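Prolyl-tRNA synthetase (Naegleria fowleri, PDB 6NAB) probably catalyses the ATP-dependent activation of proline and its transfer to the cognate tRNA, as expected of a class II aminoacyl-tRNA synthetase. Local coordinates at residues T209-F214 against E442-E447; D218-V223 against G236-H241; N230-Q235 against T467-A472. All blocks are in the same frame, centred on the assembly; numbering follows the deposited sequence.

Contact 2 lies at the active site; contacts 1 and 3 join the core to the C-terminal region at two places, their centres about 18 Å apart. Contact 2 pairs the strands of the beta hairpin 219-227/232-243, which lines the site of the bound proline and AMP. Contact 1 joins the loop before that hairpin to a C-terminal helix, its centre about 14 Å from that of contact 2; Phe214 touches the proline and stacks on His240, and Phe214 N meets Thr220 OG1 at 2.9 Å, a probable hydrogen bond. Contact 3 holds the far end of strand 232-243, its centre about 20 Å from that of contact 2, and Gln235 there reaches the AMP.

Contact 1: T209-F214 against E442-E447; sequences TENEKF and ESKAAE. With PRO (proline), chain N.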
loop_
_atom_site.group_PDB
_atom_site.type_symbol
_atom_site.label_atom_id
_atom_site.label_comp_id
_atom_site.label_asym_id
_atom_site.label_seq_id
_atom_site.Cartn_x
_atom_site.Cartn_y
_atom_site.Cartn_z
ATOM N N THR B 209 23.211 -20.311 6.964
ATOM C CA THR B 209 24.658 -20.479 6.941
ATOM C C THR B 209 25.316 -19.280 6.271
ATOM O O THR B 209 24.663 -18.445 5.643
ATOM C CB THR B 209 25.056 -21.755 6.194
ATOM O OG1 THR B 209 24.546 -21.688 4.852
ATOM C CG2 THR B 209 24.503 -22.976 6.899
ATOM N N GLU B 210 26.641 -19.209 6.400
ATOM C CA GLU B 210 27.358 -18.044 5.899
ATOM C C GLU B 210 27.103 -17.847 4.417
ATOM O O GLU B 210 26.964 -16.714 3.946
ATOM C CB GLU B 210 28.862 -18.186 6.163
ATOM C CG GLU B 210 29.242 -18.029 7.621
ATOM C CD GLU B 210 28.931 -16.638 8.148
ATOM O OE1 GLU B 210 29.229 -15.649 7.442
ATOM O OE2 GLU B 210 28.388 -16.535 9.267
ATOM N N ASN B 211 27.047 -18.944 3.662
ATOM C CA ASN B 211 26.893 -18.827 2.226
ATOM C C ASN B 211 25.510 -18.331 1.833
ATOM O O ASN B 211 25.347 -17.839 0.715
ATOM C CB ASN B 211 27.161 -20.165 1.545
ATOM C CG ASN B 211 27.555 -19.997 0.103
ATOM O OD1 ASN B 211 26.773 -20.258 -0.808
ATOM N ND2 ASN B 211 28.795 -19.568 -0.114
ATOM N N GLU B 212 24.505 -18.489 2.701
ATOM C CA GLU B 212 23.133 -18.175 2.336
ATOM C C GLU B 212 22.620 -16.887 2.956
ATOM O O GLU B 212 21.506 -16.462 2.622
ATOM C CB GLU B 212 22.204 -19.334 2.732
ATOM C CG GLU B 212 22.422 -20.618 1.915
ATOM C CD GLU B 212 21.846 -20.508 0.503
ATOM O OE1 GLU B 212 20.698 -20.032 0.371
ATOM O OE2 GLU B 212 22.534 -20.888 -0.462
ATOM N N LYS B 213 23.391 -16.267 3.844
ATOM C CA LYS B 213 22.916 -15.104 4.579
ATOM C C LYS B 213 22.868 -13.873 3.674
ATOM O O LYS B 213 23.457 -13.836 2.594
ATOM C CB LYS B 213 23.815 -14.840 5.789
ATOM C CG LYS B 213 25.133 -14.149 5.444
ATOM C CD LYS B 213 25.909 -13.805 6.698
ATOM C CE LYS B 213 27.279 -13.227 6.371
ATOM N NZ LYS B 213 28.063 -13.022 7.616
ATOM N N PHE B 214 22.126 -12.866 4.128
ATOM C CA PHE B 214 21.984 -11.617 3.386
ATOM C C PHE B 214 23.340 -10.943 3.172
ATOM O O PHE B 214 24.181 -10.894 4.073
ATOM C CB PHE B 214 21.046 -10.696 4.175
ATOM C CG PHE B 214 20.603 -9.454 3.441
ATOM C CD1 PHE B 214 19.798 -9.536 2.321
ATOM C CD2 PHE B 214 20.926 -8.200 3.934
ATOM C CE1 PHE B 214 19.343 -8.380 1.681
ATOM C CE2 PHE B 214 20.465 -7.037 3.305
ATOM C CZ PHE B 214 19.676 -7.132 2.179
ATOM N N GLU B 442 30.245 -25.203 10.326
ATOM C CA GLU B 442 30.071 -24.144 9.333
ATOM C C GLU B 442 31.283 -24.028 8.421
ATOM O O GLU B 442 32.428 -24.009 8.878
ATOM C CB GLU B 442 29.817 -22.797 10.011
ATOM C CG GLU B 442 29.938 -21.594 9.053
ATOM C CD GLU B 442 28.805 -21.514 8.014
ATOM O OE1 GLU B 442 27.645 -21.281 8.409
ATOM O OE2 GLU B 442 29.075 -21.672 6.803
ATOM N N SER B 443 31.012 -23.924 7.124
ATOM C CA SER B 443 32.047 -23.814 6.109
ATOM C C SER B 443 31.376 -23.601 4.769
ATOM O O SER B 443 30.523 -24.400 4.371
ATOM C CB SER B 443 32.907 -25.077 6.080
ATOM O OG SER B 443 33.679 -25.137 4.908
ATOM N N LYS B 444 31.742 -22.527 4.072
ATOM C CA LYS B 444 31.220 -22.319 2.726
ATOM C C LYS B 444 31.618 -23.461 1.796
ATOM O O LYS B 444 30.806 -23.919 0.981
ATOM C CB LYS B 444 31.714 -20.975 2.189
ATOM C CG LYS B 444 31.138 -19.785 2.952
ATOM C CD LYS B 444 31.617 -18.463 2.371
ATOM C CE LYS B 444 30.875 -17.293 2.994
ATOM N NZ LYS B 444 31.356 -15.978 2.483
ATOM N N ALA B 445 32.868 -23.934 1.903
ATOM C CA ALA B 445 33.329 -25.028 1.052
ATOM C C ALA B 445 32.543 -26.310 1.310
ATOM O O ALA B 445 32.198 -27.032 0.367
ATOM C CB ALA B 445 34.826 -25.273 1.258
ATOM N N ALA B 446 32.255 -26.621 2.579
ATOM C CA ALA B 446 31.485 -27.831 2.860
ATOM C C ALA B 446 30.089 -27.727 2.271
ATOM O O ALA B 446 29.572 -28.698 1.705
ATOM C CB ALA B 446 31.401 -28.100 4.365
ATOM N N GLU B 447 29.468 -26.551 2.370
ATOM C CA GLU B 447 28.131 -26.411 1.817
ATOM C C GLU B 447 28.139 -26.585 0.300
ATOM O O GLU B 447 27.243 -27.228 -0.266
ATOM C CB GLU B 447 27.529 -25.059 2.186
ATOM C CG GLU B 447 26.098 -24.988 1.751
ATOM C CD GLU B 447 25.407 -23.736 2.211
ATOM O OE1 GLU B 447 25.845 -23.134 3.218
ATOM O OE2 GLU B 447 24.424 -23.359 1.547
HETATM N N PRO N . 16.131 -5.950 3.089
HETATM C CA PRO N . 16.249 -7.349 3.522
HETATM C C PRO N . 16.172 -8.319 2.344
HETATM O O PRO N . 16.232 -9.542 2.529
HETATM C CB PRO N . 15.052 -7.533 4.467
HETATM C CG PRO N . 14.051 -6.473 4.013
HETATM C CD PRO N . 14.911 -5.305 3.615
HETATM O OXT PRO N . 16.064 -7.897 1.184
HETATM O O HOH W 1 27.895 -21.532 4.202
#
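Thr209 and Glu447 meet in a short hydrogen bond, OG1 to OE1 at 2.5 Å, which reaches the carboxylate oxygen on its syn side. The threonine hydroxyl sits between its own N and carbonyl carbon (chi1 59°), and this turns OG1 to the helix; Ser475 OG is its second partner. Glutamate suits position 447 because it is long enough to bridge the gap from the first turn of helix 444-456, and its carboxylate accepts both the threonine hydroxyl and a water.

Glu442 serves the next residue. In one of its two conformers, its OE1 accepts from Glu210 N at 3.1 Å, the N-H coming from above the carboxylate plane. In the same conformer water 1 links the two acids: it donates to Glu442 OE2 at 2.9 Å and to Glu447 OE1 at 2.8 Å, while accepting from Asn211 N. Two successive backbone N-H groups are thus satisfied, one directly and one through water, and the turn is closed by Glu212 N bonding to Thr209 O.

Glu212 OE2 lies 3.7 Å from Glu447 OE2, a like-charge approach probably eased by the salt bridge from Lys474 to Glu212 OE1. Glu210 bends back to Lys213, OE1 to NZ at 2.9 Å, while the aliphatic part of Lys444 lies against Asn211 ND2.

The loop 209-214 leaves strand 204-207 and leads into strand 219-227, with Phe214 at its end laying a ring face over the bound proline. Helix 444-456 begins after the N-cap Ser443, whose OG accepts from Ala446 N; Trp440 of strand 435-440 packs against Thr209 and Glu447.

Contact 2: D218-V223 against G236-H241; sequences DYTTTV and GGTSHH. With AMP (adenosine monophosphate), chain M; PRO (proline), chain N.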
loop_
_atom_site.group_PDB
_atom_site.type_symbol
_atom_site.label_atom_id
_atom_site.label_comp_id
_atom_site.label_asym_id
_atom_site.label_seq_id
_atom_site.Cartn_x
_atom_site.Cartn_y
_atom_site.Cartn_z
ATOM N N ASP B 218 25.461 -9.425 9.354
ATOM C CA ASP B 218 26.270 -10.240 10.249
ATOM C C ASP B 218 25.678 -11.642 10.377
ATOM O O ASP B 218 26.419 -12.627 10.303
ATOM C CB ASP B 218 26.419 -9.565 11.617
ATOM C CG ASP B 218 27.652 -8.649 11.699
ATOM O OD1 ASP B 218 28.476 -8.628 10.754
ATOM O OD2 ASP B 218 27.803 -7.945 12.723
ATOM N N TYR B 219 24.354 -11.754 10.543
ATOM C CA TYR B 219 23.680 -13.051 10.469
ATOM C C TYR B 219 22.244 -12.850 9.999
ATOM O O TYR B 219 21.654 -11.776 10.170
ATOM C CB TYR B 219 23.719 -13.824 11.808
ATOM C CG TYR B 219 23.007 -13.153 12.978
ATOM C CD1 TYR B 219 23.709 -12.333 13.871
ATOM C CD2 TYR B 219 21.647 -13.354 13.203
ATOM C CE1 TYR B 219 23.073 -11.721 14.949
ATOM C CE2 TYR B 219 20.991 -12.743 14.281
ATOM C CZ TYR B 219 21.703 -11.922 15.142
ATOM O OH TYR B 219 21.044 -11.315 16.194
ATOM N N THR B 220 21.691 -13.903 9.397
ATOM C CA THR B 220 20.327 -13.912 8.889
ATOM C C THR B 220 19.564 -15.024 9.594
ATOM O O THR B 220 20.065 -16.156 9.688
ATOM C CB THR B 220 20.324 -14.131 7.364
ATOM O OG1 THR B 220 20.876 -12.978 6.704
ATOM C CG2 THR B 220 18.917 -14.422 6.838
ATOM N N THR B 221 18.383 -14.696 10.126
ATOM C CA THR B 221 17.462 -15.703 10.646
ATOM C C THR B 221 16.286 -15.848 9.694
ATOM O O THR B 221 15.944 -14.925 8.957
ATOM C CB THR B 221 16.941 -15.346 12.043
ATOM O OG1 THR B 221 16.078 -14.199 11.961
ATOM C CG2 THR B 221 18.117 -15.048 12.990
ATOM N N THR B 222 15.636 -17.014 9.743
ATOM C CA THR B 222 14.625 -17.350 8.750
ATOM C C THR B 222 13.528 -18.194 9.386
ATOM O O THR B 222 13.771 -18.903 10.361
ATOM C CB THR B 222 15.273 -18.126 7.586
ATOM O OG1 THR B 222 14.285 -18.488 6.625
ATOM C CG2 THR B 222 15.976 -19.406 8.101
ATOM N N VAL B 223 12.317 -18.108 8.831
ATOM C CA VAL B 223 11.273 -19.103 9.085
ATOM C C VAL B 223 11.189 -19.977 7.841
ATOM O O VAL B 223 10.819 -19.500 6.767
ATOM C CB VAL B 223 9.916 -18.467 9.420
ATOM C CG1 VAL B 223 9.870 -18.042 10.886
ATOM C CG2 VAL B 223 9.618 -17.290 8.510
ATOM N N GLY B 236 10.542 -18.590 4.094
ATOM C CA GLY B 236 9.270 -17.897 4.214
ATOM C C GLY B 236 9.315 -16.435 4.636
ATOM O O GLY B 236 8.279 -15.760 4.615
ATOM N N GLY B 237 10.476 -15.921 5.028
ATOM C CA GLY B 237 10.575 -14.565 5.558
ATOM C C GLY B 237 11.880 -14.458 6.322
ATOM O O GLY B 237 12.327 -15.470 6.869
ATOM N N THR B 238 12.526 -13.289 6.358
ATOM C CA THR B 238 13.861 -13.235 6.947
ATOM C C THR B 238 14.023 -12.012 7.836
ATOM O O THR B 238 13.427 -10.955 7.608
ATOM C CB THR B 238 14.990 -13.248 5.885
ATOM O OG1 THR B 238 14.653 -12.380 4.799
ATOM C CG2 THR B 238 15.216 -14.650 5.353
ATOM N N SER B 239 14.848 -12.179 8.864
ATOM C CA SER B 239 15.128 -11.134 9.833
ATOM C C SER B 239 16.642 -11.071 10.014
ATOM O O SER B 239 17.247 -12.014 10.541
ATOM C CB SER B 239 14.419 -11.421 11.152
ATOM O OG SER B 239 14.627 -10.355 12.054
ATOM N N HIS B 240 17.253 -9.982 9.549
ATOM C CA HIS B 240 18.708 -9.861 9.501
ATOM C C HIS B 240 19.228 -8.955 10.604
ATOM O O HIS B 240 18.649 -7.897 10.885
ATOM C CB HIS B 240 19.194 -9.277 8.172
ATOM C CG HIS B 240 18.531 -9.852 6.965
ATOM N ND1 HIS B 240 18.740 -11.148 6.545
ATOM C CD2 HIS B 240 17.667 -9.298 6.077
ATOM C CE1 HIS B 240 18.020 -11.372 5.458
ATOM N NE2 HIS B 240 17.370 -10.262 5.145
ATOM N N HIS B 241 20.358 -9.342 11.187
ATOM C CA HIS B 241 21.168 -8.425 11.972
ATOM C C HIS B 241 22.290 -7.933 11.070
ATOM O O HIS B 241 23.109 -8.736 10.598
ATOM C CB HIS B 241 21.731 -9.090 13.224
ATOM C CG HIS B 241 22.605 -8.182 14.040
ATOM N ND1 HIS B 241 22.146 -7.003 14.590
ATOM C CD2 HIS B 241 23.915 -8.271 14.382
ATOM C CE1 HIS B 241 23.130 -6.408 15.239
ATOM N NE2 HIS B 241 24.214 -7.158 15.134
HETATM P P AMP M . 15.790 -12.414 0.933
HETATM O O1P AMP M . 16.511 -11.051 0.562
HETATM O O2P AMP M . 16.049 -13.646 0.012
HETATM O O3P AMP M . 16.057 -12.697 2.408
HETATM O "O5'" AMP M . 14.207 -12.209 0.928
HETATM C "C5'" AMP M . 13.586 -11.137 1.634
HETATM C "C4'" AMP M . 12.091 -11.312 1.675
HETATM O "O4'" AMP M . 11.578 -11.245 0.316
HETATM C "C3'" AMP M . 11.629 -12.652 2.238
HETATM O "O3'" AMP M . 10.396 -12.486 2.939
HETATM C "C2'" AMP M . 11.439 -13.507 0.977
HETATM O "O2'" AMP M . 10.508 -14.549 1.127
HETATM C "C1'" AMP M . 10.969 -12.473 -0.045
HETATM N N9 AMP M . 11.355 -12.745 -1.438
HETATM C C8 AMP M . 12.625 -12.736 -1.950
HETATM N N7 AMP M . 12.677 -12.811 -3.261
HETATM C C5 AMP M . 11.347 -12.889 -3.636
HETATM C C6 AMP M . 10.719 -12.962 -4.897
HETATM N N6 AMP M . 11.381 -12.951 -6.061
HETATM N N1 AMP M . 9.366 -13.017 -4.924
HETATM C C2 AMP M . 8.699 -12.994 -3.766
HETATM N N3 AMP M . 9.181 -12.920 -2.518
HETATM C C4 AMP M . 10.516 -12.866 -2.523
HETATM N N PRO N . 16.131 -5.950 3.089
HETATM C CA PRO N . 16.249 -7.349 3.522
HETATM C C PRO N . 16.172 -8.319 2.344
HETATM O O PRO N . 16.232 -9.542 2.529
HETATM C CB PRO N . 15.052 -7.533 4.467
HETATM C CG PRO N . 14.051 -6.473 4.013
HETATM C CD PRO N . 14.911 -5.305 3.615
HETATM O OXT PRO N . 16.064 -7.897 1.184
HETATM O O HOH W 2 27.001 -7.339 15.139
#
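His241 lays its CB over the face of the Tyr219 ring, 3.6 Å from the centroid, a CH-pi contact within a hydrogen-bonded antiparallel pair. With chi1 at 63°, the tyrosine ring swings across to its partner, while its hydroxyl bonds to Asp181. The imidazole suits its place with two polar nitrogens: ND1 meets Asn267, and NE2 lies 2.8 Å from water 2. In the conformer described, that water donates to Asp218 OD2, while OD1 bonds to Asn245. His241 O accepts from both Asp218 N and Tyr219 N, a classic beta bulge.

Val223 closes the other end of the pairing. Its O accepts from Gly236 N at 2.8 Å, glycine fitting because no side chain crowds that oxygen, and its CG2 packs beside Gly237.

The face of Thr220, Thr238 and His240 looks to the ligands. Thr220 OG1 and His240 ND1 share a hydrogen bond of 2.8 Å at the edge of the imidazole, near its plane. The second-shell threonine thus fixes the ring's rotation, and NE2 donates to the proline O at 2.9 Å while Thr238 OG1 donates to AMP O3P. The bonds suggest that the hairpin helps hold the carboxylate beside the phosphate, consistent with adenylate formation.

Contact 3: N230-Q235 against T467-A472; sequences NGRAVQ and TGLTGA. With AMP (adenosine monophosphate), chain M.
A G1 beta bulge, in which Gly231 and Arg232 both face Ile227, starts strand 232-243, and Arg232 carries this joint between the catalytic core and the C-terminal region by gripping the carbonyl of Thr470. Glycine suits the bulge because its positive phi is readily adopted without a side chain. The arginine chain runs extended from CG to NE and presents its guanidinium end-on: NH1 donates to Thr470 O at 2.8 Å and NH2 to the same atom at 3.2 Å. The acceptor lies within a few degrees of the guanidinium plane, and both nitrogens come from one face of the carbonyl, NH2 the more steeply, 66° out of its plane.

Leu469 covers a guanidinium face. Its CB stands 3.5 Å above the plane toward the rim, and its CD1 comes within 3.5 Å of Arg232 NE, so aliphatic carbon shields a flat cation whose edges make the polar bonds. Those edges are well supplied: NE forms a salt bridge with Asp464, and NH1 also donates to Ser512 O. A buried group with several N-H donors suits arginine here, and the nearby acid probably balances its charge.

The loop bearing the carbonyl is shaped by two local motifs. Gly468 ends the preceding helix with a Schellman motif, and Thr470 OG1 accepts from Ala472 N at 3.3 Å in an ST turn. At the far end of segment 230-235, Gln235 OE1 accepts from the AMP O2' at 3.1 Å.

Loop 467-472 runs from helix 462-466 to strand 474-479. At this end, strand 232-243 pairs with strand 219-227, its antiparallel hairpin partner, and the parallel strand 505-512; farther along it pairs with 261-272. Tyr513, which follows strand 505-512 in the chain, packs on both Arg232 and Leu469.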
loop_
_atom_site.group_PDB
_atom_site.type_symbol
_atom_site.label_atom_id
_atom_site.label_comp_id
_atom_site.label_asym_id
_atom_site.label_seq_id
_atom_site.Cartn_x
_atom_site.Cartn_y
_atom_site.Cartn_z
ATOM N N ASN B 230 6.373 -31.939 -3.404
ATOM C CA ASN B 230 7.657 -32.247 -4.028
ATOM C C ASN B 230 8.821 -32.202 -3.043
ATOM O O ASN B 230 9.980 -32.202 -3.471
ATOM C CB ASN B 230 7.936 -31.318 -5.214
ATOM C CG ASN B 230 7.829 -29.858 -4.852
ATOM O OD1 ASN B 230 7.604 -29.506 -3.691
ATOM N ND2 ASN B 230 7.985 -28.990 -5.847
ATOM N N GLY B 231 8.541 -32.187 -1.743
ATOM C CA GLY B 231 9.591 -32.292 -0.733
ATOM C C GLY B 231 10.605 -31.170 -0.754
ATOM O O GLY B 231 11.810 -31.421 -0.616
ATOM N N ARG B 232 10.142 -29.933 -0.939
ATOM C CA ARG B 232 11.004 -28.773 -1.085
ATOM C C ARG B 232 10.730 -27.789 0.037
ATOM O O ARG B 232 9.584 -27.631 0.461
ATOM C CB ARG B 232 10.775 -28.086 -2.437
ATOM C CG ARG B 232 11.568 -28.741 -3.537
ATOM C CD ARG B 232 11.263 -28.184 -4.911
ATOM N NE ARG B 232 11.698 -29.138 -5.917
ATOM C CZ ARG B 232 12.950 -29.245 -6.349
ATOM N NH1 ARG B 232 13.883 -28.431 -5.874
ATOM N NH2 ARG B 232 13.263 -30.159 -7.266
ATOM N N ALA B 233 11.782 -27.139 0.523
ATOM C CA ALA B 233 11.619 -26.067 1.492
ATOM C C ALA B 233 11.436 -24.731 0.773
ATOM O O ALA B 233 11.875 -24.547 -0.366
ATOM C CB ALA B 233 12.826 -25.993 2.433
ATOM N N VAL B 234 10.777 -23.796 1.460
ATOM C CA VAL B 234 10.621 -22.419 0.997
ATOM C C VAL B 234 11.035 -21.493 2.134
ATOM O O VAL B 234 10.473 -21.572 3.231
ATOM C CB VAL B 234 9.179 -22.099 0.562
ATOM C CG1 VAL B 234 9.048 -20.623 0.286
ATOM C CG2 VAL B 234 8.808 -22.906 -0.683
ATOM N N GLN B 235 12.018 -20.627 1.878
ATOM C CA GLN B 235 12.389 -19.588 2.840
ATOM C C GLN B 235 11.233 -18.595 2.948
ATOM O O GLN B 235 10.953 -17.858 1.995
ATOM C CB GLN B 235 13.679 -18.904 2.393
ATOM C CG GLN B 235 14.111 -17.707 3.252
ATOM C CD GLN B 235 13.822 -16.374 2.568
ATOM O OE1 GLN B 235 12.767 -15.769 2.790
ATOM N NE2 GLN B 235 14.753 -15.914 1.728
ATOM N N THR B 467 10.190 -26.164 -14.026
ATOM C CA THR B 467 10.050 -25.007 -13.148
ATOM C C THR B 467 11.396 -24.351 -12.844
ATOM O O THR B 467 11.447 -23.370 -12.093
ATOM C CB THR B 467 9.338 -25.446 -11.854
ATOM O OG1 THR B 467 8.124 -26.110 -12.203
ATOM C CG2 THR B 467 8.985 -24.274 -10.934
ATOM N N GLY B 468 12.479 -24.848 -13.440
ATOM C CA GLY B 468 13.797 -24.309 -13.188
ATOM C C GLY B 468 14.404 -24.701 -11.861
ATOM O O GLY B 468 15.385 -24.085 -11.436
ATOM N N LEU B 469 13.863 -25.722 -11.204
ATOM C CA LEU B 469 14.382 -26.167 -9.923
ATOM C C LEU B 469 15.542 -27.138 -10.126
ATOM O O LEU B 469 15.859 -27.558 -11.248
ATOM C CB LEU B 469 13.264 -26.808 -9.103
ATOM C CG LEU B 469 12.041 -25.900 -8.978
ATOM C CD1 LEU B 469 10.889 -26.609 -8.270
ATOM C CD2 LEU B 469 12.426 -24.595 -8.270
ATOM N N THR B 470 16.197 -27.486 -9.022
ATOM C CA THR B 470 17.268 -28.464 -9.054
ATOM C C THR B 470 17.006 -29.540 -8.009
ATOM O O THR B 470 16.349 -29.300 -6.989
ATOM C CB THR B 470 18.649 -27.826 -8.819
ATOM O OG1 THR B 470 19.665 -28.827 -8.986
ATOM C CG2 THR B 470 18.754 -27.241 -7.412
ATOM N N GLY B 471 17.517 -30.740 -8.285
ATOM C CA GLY B 471 17.456 -31.810 -7.307
ATOM C C GLY B 471 18.521 -31.736 -6.241
ATOM O O GLY B 471 18.488 -32.519 -5.285
ATOM N N ALA B 472 19.446 -30.795 -6.372
ATOM C CA ALA B 472 20.494 -30.610 -5.376
ATOM C C ALA B 472 19.898 -30.192 -4.034
ATOM O O ALA B 472 18.877 -29.510 -3.967
ATOM C CB ALA B 472 21.493 -29.553 -5.848
HETATM P P AMP M . 15.790 -12.414 0.933
HETATM O O1P AMP M . 16.511 -11.051 0.562
HETATM O O2P AMP M . 16.049 -13.646 0.012
HETATM O O3P AMP M . 16.057 -12.697 2.408
HETATM O "O5'" AMP M . 14.207 -12.209 0.928
HETATM C "C5'" AMP M . 13.586 -11.137 1.634
HETATM C "C4'" AMP M . 12.091 -11.312 1.675
HETATM O "O4'" AMP M . 11.578 -11.245 0.316
HETATM C "C3'" AMP M . 11.629 -12.652 2.238
HETATM O "O3'" AMP M . 10.396 -12.486 2.939
HETATM C "C2'" AMP M . 11.439 -13.507 0.977
HETATM O "O2'" AMP M . 10.508 -14.549 1.127
HETATM C "C1'" AMP M . 10.969 -12.473 -0.045
HETATM N N9 AMP M . 11.355 -12.745 -1.438
HETATM C C8 AMP M . 12.625 -12.736 -1.950
HETATM N N7 AMP M . 12.677 -12.811 -3.261
HETATM C C5 AMP M . 11.347 -12.889 -3.636
HETATM C C6 AMP M . 10.719 -12.962 -4.897
HETATM N N6 AMP M . 11.381 -12.951 -6.061
HETATM N N1 AMP M . 9.366 -13.017 -4.924
HETATM C C2 AMP M . 8.699 -12.994 -3.766
HETATM N N3 AMP M . 9.181 -12.920 -2.518
HETATM C C4 AMP M . 10.516 -12.866 -2.523
#